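Local structure of catalase (Bacillus pumilus, 4QOL) at residues P172-S183 against D421-Y432. The protein catalyses the breakdown of hydrogen peroxide to water and oxygen at a heme and also has peroxidase-like reactivity toward phenolic substrates. Sequence-based numbering, arbitrary orientation.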
loop_
_atom_site.group_PDB
_atom_site.type_symbol
_atom_site.label_atom_id
_atom_site.label_comp_id
_atom_site.label_asym_id
_atom_site.label_seq_id
_atom_site.Cartn_x
_atom_site.Cartn_y
_atom_site.Cartn_z
ATOM N N PRO A 172 -32.947 15.894 11.872
ATOM C CA PRO A 172 -33.847 16.904 11.294
ATOM C C PRO A 172 -33.145 18.185 10.817
ATOM O O PRO A 172 -33.705 18.930 10.025
ATOM C CB PRO A 172 -34.821 17.213 12.449
ATOM C CG PRO A 172 -34.031 16.823 13.691
ATOM C CD PRO A 172 -33.272 15.586 13.256
ATOM N N GLU A 173 -31.884 18.413 11.195
ATOM C CA GLU A 173 -31.140 19.481 10.546
ATOM C C GLU A 173 -30.961 19.308 9.013
ATOM O O GLU A 173 -30.564 20.271 8.332
ATOM C CB GLU A 173 -29.787 19.675 11.247
ATOM C CG GLU A 173 -28.823 18.495 11.152
ATOM C CD GLU A 173 -28.884 17.647 12.400
ATOM O OE1 GLU A 173 -30.028 17.277 12.857
ATOM O OE2 GLU A 173 -27.814 17.290 12.917
ATOM N N SER A 174 -31.253 18.103 8.508
ATOM C CA SER A 174 -31.176 17.796 7.087
ATOM C C SER A 174 -32.338 18.367 6.264
ATOM O O SER A 174 -32.320 18.351 5.038
ATOM C CB SER A 174 -31.169 16.261 6.884
ATOM O OG SER A 174 -32.399 15.608 7.312
ATOM N N THR A 175 -33.349 18.916 6.948
ATOM C CA THR A 175 -34.602 19.286 6.275
ATOM C C THR A 175 -34.396 20.375 5.200
ATOM O O THR A 175 -34.984 20.304 4.093
ATOM C CB THR A 175 -35.637 19.766 7.331
ATOM O OG1 THR A 175 -35.804 18.752 8.329
ATOM C CG2 THR A 175 -36.920 20.034 6.717
ATOM N N HIS A 176 -33.608 21.400 5.503
ATOM C CA HIS A 176 -33.301 22.407 4.499
ATOM C C HIS A 176 -32.608 21.793 3.257
ATOM O O HIS A 176 -33.055 22.013 2.121
ATOM C CB HIS A 176 -32.479 23.545 5.128
ATOM C CG HIS A 176 -32.367 24.770 4.268
ATOM N ND1 HIS A 176 -31.460 25.788 4.548
ATOM C CD2 HIS A 176 -33.061 25.170 3.180
ATOM C CE1 HIS A 176 -31.571 26.724 3.627
ATOM N NE2 HIS A 176 -32.532 26.369 2.781
ATOM N N MET A 177 -31.566 20.986 3.462
ATOM C CA MET A 177 -30.901 20.382 2.353
ATOM C C MET A 177 -31.823 19.557 1.471
ATOM O O MET A 177 -31.744 19.618 0.234
ATOM C CB MET A 177 -29.737 19.527 2.815
ATOM C CG MET A 177 -28.992 18.852 1.684
ATOM S SD MET A 177 -28.028 20.073 0.775
ATOM C CE MET A 177 -26.780 19.016 0.002
ATOM N N LEU A 178 -32.635 18.757 2.114
ATOM C CA LEU A 178 -33.505 17.846 1.355
ATOM C C LEU A 178 -34.527 18.636 0.529
ATOM O O LEU A 178 -34.973 18.254 -0.563
ATOM C CB LEU A 178 -34.200 16.910 2.285
ATOM C CG LEU A 178 -33.250 15.967 3.020
ATOM C CD1 LEU A 178 -34.001 15.169 4.078
ATOM C CD2 LEU A 178 -32.634 14.997 2.028
ATOM N N THR A 179 -34.889 19.813 1.025
ATOM C CA THR A 179 -35.775 20.713 0.285
ATOM C C THR A 179 -35.156 21.315 -0.997
ATOM O O THR A 179 -35.892 21.631 -1.954
ATOM C CB THR A 179 -36.291 21.830 1.223
ATOM O OG1 THR A 179 -36.934 21.204 2.353
ATOM C CG2 THR A 179 -37.236 22.778 0.534
ATOM N N TRP A 180 -33.814 21.422 -1.042
ATOM C CA TRP A 180 -33.109 21.713 -2.274
ATOM C C TRP A 180 -32.842 20.491 -3.149
ATOM O O TRP A 180 -33.063 20.538 -4.335
ATOM C CB TRP A 180 -31.717 22.369 -1.955
ATOM C CG TRP A 180 -31.714 23.718 -1.466
ATOM C CD1 TRP A 180 -32.083 24.160 -0.215
ATOM C CD2 TRP A 180 -31.229 24.879 -2.157
ATOM N NE1 TRP A 180 -31.842 25.453 -0.109
ATOM C CE2 TRP A 180 -31.356 25.949 -1.285
ATOM C CE3 TRP A 180 -30.764 25.117 -3.440
ATOM C CZ2 TRP A 180 -30.981 27.265 -1.624
ATOM C CZ3 TRP A 180 -30.401 26.440 -3.774
ATOM C CH2 TRP A 180 -30.511 27.464 -2.883
ATOM N N LEU A 181 -32.346 19.425 -2.526
ATOM C CA LEU A 181 -31.957 18.196 -3.233
ATOM C C LEU A 181 -33.129 17.546 -3.965
ATOM O O LEU A 181 -32.916 16.925 -5.022
ATOM C CB LEU A 181 -31.386 17.198 -2.251
ATOM C CG LEU A 181 -30.779 15.939 -2.871
ATOM C CD1 LEU A 181 -29.675 16.234 -3.877
ATOM C CD2 LEU A 181 -30.250 15.010 -1.750
ATOM N N PHE A 182 -34.370 17.677 -3.432
ATOM C CA PHE A 182 -35.491 17.031 -4.135
ATOM C C PHE A 182 -36.275 18.017 -4.990
ATOM O O PHE A 182 -37.262 17.635 -5.595
ATOM C CB PHE A 182 -36.355 16.239 -3.155
ATOM C CG PHE A 182 -35.748 14.965 -2.757
ATOM C CD1 PHE A 182 -35.963 13.833 -3.511
ATOM C CD2 PHE A 182 -34.888 14.881 -1.687
ATOM C CE1 PHE A 182 -35.358 12.642 -3.190
ATOM C CE2 PHE A 182 -34.300 13.656 -1.341
ATOM C CZ PHE A 182 -34.564 12.537 -2.068
ATOM N N SER A 183 -35.797 19.265 -5.096
ATOM C CA SER A 183 -36.147 20.109 -6.295
ATOM C C SER A 183 -35.491 19.531 -7.509
ATOM O O SER A 183 -34.703 18.565 -7.406
ATOM C CB SER A 183 -35.734 21.568 -6.143
ATOM O OG SER A 183 -34.339 21.776 -6.357
ATOM N N ASP A 421 -33.983 24.144 12.968
ATOM C CA ASP A 421 -33.830 23.125 11.891
ATOM C C ASP A 421 -34.834 23.262 10.775
ATOM O O ASP A 421 -34.597 22.707 9.717
ATOM C CB ASP A 421 -33.936 21.692 12.451
ATOM C CG ASP A 421 -32.751 21.302 13.317
ATOM O OD1 ASP A 421 -31.638 21.870 13.146
ATOM O OD2 ASP A 421 -32.927 20.388 14.147
ATOM N N PHE A 422 -35.926 24.018 10.992
ATOM C CA PHE A 422 -37.058 24.057 10.035
ATOM C C PHE A 422 -37.343 25.369 9.324
ATOM O O PHE A 422 -37.941 25.368 8.256
ATOM C CB PHE A 422 -38.326 23.506 10.677
ATOM C CG PHE A 422 -38.127 22.231 11.375
ATOM C CD1 PHE A 422 -37.975 21.062 10.648
ATOM C CD2 PHE A 422 -38.010 22.156 12.756
ATOM C CE1 PHE A 422 -37.796 19.859 11.267
ATOM C CE2 PHE A 422 -37.768 20.941 13.389
ATOM C CZ PHE A 422 -37.644 19.778 12.628
ATOM N N LYS A 423 -36.900 26.496 9.884
ATOM C CA LYS A 423 -37.290 27.757 9.355
ATOM C C LYS A 423 -36.866 28.019 7.923
ATOM O O LYS A 423 -37.677 28.390 7.099
ATOM C CB LYS A 423 -36.797 28.896 10.271
ATOM C CG LYS A 423 -37.206 30.248 9.736
ATOM C CD LYS A 423 -37.012 31.377 10.752
ATOM C CE LYS A 423 -36.923 32.704 10.022
ATOM N NZ LYS A 423 -36.786 33.848 10.974
ATOM N N GLN A 424 -35.571 27.869 7.632
ATOM C CA GLN A 424 -35.111 28.134 6.273
ATOM C C GLN A 424 -35.643 27.149 5.247
ATOM O O GLN A 424 -35.781 27.515 4.079
ATOM C CB GLN A 424 -33.568 28.158 6.252
ATOM C CG GLN A 424 -32.994 29.337 7.011
ATOM C CD GLN A 424 -31.567 29.627 6.631
ATOM O OE1 GLN A 424 -30.936 28.855 5.912
ATOM N NE2 GLN A 424 -31.050 30.819 7.040
ATOM N N ALA A 425 -35.922 25.903 5.642
ATOM C CA ALA A 425 -36.553 24.925 4.740
ATOM C C ALA A 425 -37.926 25.454 4.316
ATOM O O ALA A 425 -38.291 25.311 3.161
ATOM C CB ALA A 425 -36.692 23.590 5.398
ATOM N N GLY A 426 -38.647 26.021 5.251
ATOM C CA GLY A 426 -39.967 26.602 4.934
ATOM C C GLY A 426 -39.793 27.799 4.001
ATOM O O GLY A 426 -40.606 28.001 3.087
ATOM N N GLU A 427 -38.781 28.641 4.256
ATOM C CA GLU A 427 -38.547 29.789 3.392
ATOM C C GLU A 427 -38.188 29.390 1.998
ATOM O O GLU A 427 -38.679 29.974 1.024
ATOM C CB GLU A 427 -37.455 30.716 4.013
ATOM C CG GLU A 427 -37.865 31.311 5.348
ATOM C CD GLU A 427 -36.757 32.033 6.095
ATOM O OE1 GLU A 427 -37.104 32.941 6.911
ATOM O OE2 GLU A 427 -35.532 31.691 5.990
ATOM N N LYS A 428 -37.394 28.310 1.868
ATOM C CA LYS A 428 -37.050 27.792 0.550
ATOM C C LYS A 428 -38.272 27.259 -0.147
ATOM O O LYS A 428 -38.523 27.620 -1.315
ATOM C CB LYS A 428 -35.961 26.711 0.635
ATOM C CG LYS A 428 -35.476 26.226 -0.720
ATOM C CD LYS A 428 -34.837 27.300 -1.571
ATOM C CE LYS A 428 -34.398 26.693 -2.921
ATOM N NZ LYS A 428 -33.846 27.747 -3.800
ATOM N N TYR A 429 -39.062 26.464 0.563
ATOM C CA TYR A 429 -40.308 25.920 -0.011
ATOM C C TYR A 429 -41.176 27.041 -0.587
ATOM O O TYR A 429 -41.641 27.020 -1.724
ATOM C CB TYR A 429 -41.119 25.171 1.064
ATOM C CG TYR A 429 -42.473 24.682 0.531
ATOM C CD1 TYR A 429 -42.526 23.583 -0.311
ATOM C CD2 TYR A 429 -43.661 25.309 0.861
ATOM C CE1 TYR A 429 -43.737 23.092 -0.832
ATOM C CE2 TYR A 429 -44.866 24.834 0.354
ATOM C CZ TYR A 429 -44.899 23.731 -0.472
ATOM O OH TYR A 429 -46.150 23.225 -0.968
ATOM N N ARG A 430 -41.379 28.063 0.234
ATOM C CA ARG A 430 -42.259 29.146 -0.184
ATOM C C ARG A 430 -41.707 29.959 -1.323
ATOM O O ARG A 430 -42.481 30.600 -2.027
ATOM C CB ARG A 430 -42.619 30.030 0.983
ATOM C CG ARG A 430 -43.519 29.339 1.964
ATOM C CD ARG A 430 -43.959 30.278 3.083
ATOM N NE ARG A 430 -42.859 30.649 3.976
ATOM C CZ ARG A 430 -42.486 29.991 5.073
ATOM N NH1 ARG A 430 -43.053 28.837 5.463
ATOM N NH2 ARG A 430 -41.545 30.513 5.820
ATOM N N SER A 431 -40.394 29.949 -1.519
ATOM C CA SER A 431 -39.748 30.670 -2.634
ATOM C C SER A 431 -39.885 29.959 -3.983
ATOM O O SER A 431 -39.635 30.562 -5.042
ATOM C CB SER A 431 -38.273 30.941 -2.306
ATOM O OG SER A 431 -37.452 29.783 -2.544
ATOM N N TYR A 432 -40.312 28.693 -3.964
ATOM C CA TYR A 432 -40.499 27.958 -5.179
ATOM C C TYR A 432 -41.768 28.477 -5.903
ATOM O O TYR A 432 -42.772 28.739 -5.270
ATOM C CB TYR A 432 -40.668 26.441 -4.905
ATOM C CG TYR A 432 -39.369 25.663 -4.602
ATOM C CD1 TYR A 432 -38.202 25.911 -5.314
ATOM C CD2 TYR A 432 -39.310 24.774 -3.546
ATOM C CE1 TYR A 432 -37.016 25.250 -5.005
ATOM C CE2 TYR A 432 -38.126 24.090 -3.211
ATOM C CZ TYR A 432 -36.975 24.343 -3.942
ATOM O OH TYR A 432 -35.788 23.660 -3.620
HETATM O O HOH W 1 -32.595 22.194 8.083
HETATM O O HOH W 2 -30.740 19.474 15.156
HETATM O O HOH W 3 -30.789 22.822 10.696
HETATM O O HOH W 4 -33.679 29.208 2.153
#
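Lys428 lies across one face of the Trp180 indole, its chain meeting a new atom at each step. Its CB sits at the edge of the His176 ring, near the ring plane, and beside the Thr179 methyl. CG leaves anti to the backbone N (chi1 -175°), and a bend at chi2 swings the chain over the indole, where CG is 3.8 Å from Trp180 NE1. CD nears Trp180 CE2, CE rests over the Trp180 six-membered ring, and Lys428 NZ ends 3.6 Å from the centroid of that ring, 16° off its normal, a cation-pi contact. With Trp180 replaced by an alanine, the Lys428 ammonium would probably lose its aromatic partner, and its methylene chain would be freer to turn.

One turn back, Gln424 CB packs over a face of the His176 imidazole, 3.8 Å from its centroid; Thr282 O hydrogen-bonds His176 ND1, and Thr284 N hydrogen-bonds Gln424 OE1. Ala425 CB fits against His176 CA (3.7 Å), its small size consistent with the 8.2 Å approach of the axes of helices 175-181 and 423-431, which run 21° apart. Toward the C-terminal ends, Tyr432 OH donates to Thr179 O at 2.6 Å, tilted out of the carbonyl plane. At the other end, a water bridges Asp421 O, at 2.6 Å, to His176 N. Glu173 OE1 and Asp421 OD2, like charges, lie 4.4 Å apart, which the Arg138 salt bridge to Asp421 OD1 probably offsets. The seam joining the catalase core to its C-terminal helical region is thus held by polar and cation-pi terms as well as by packing.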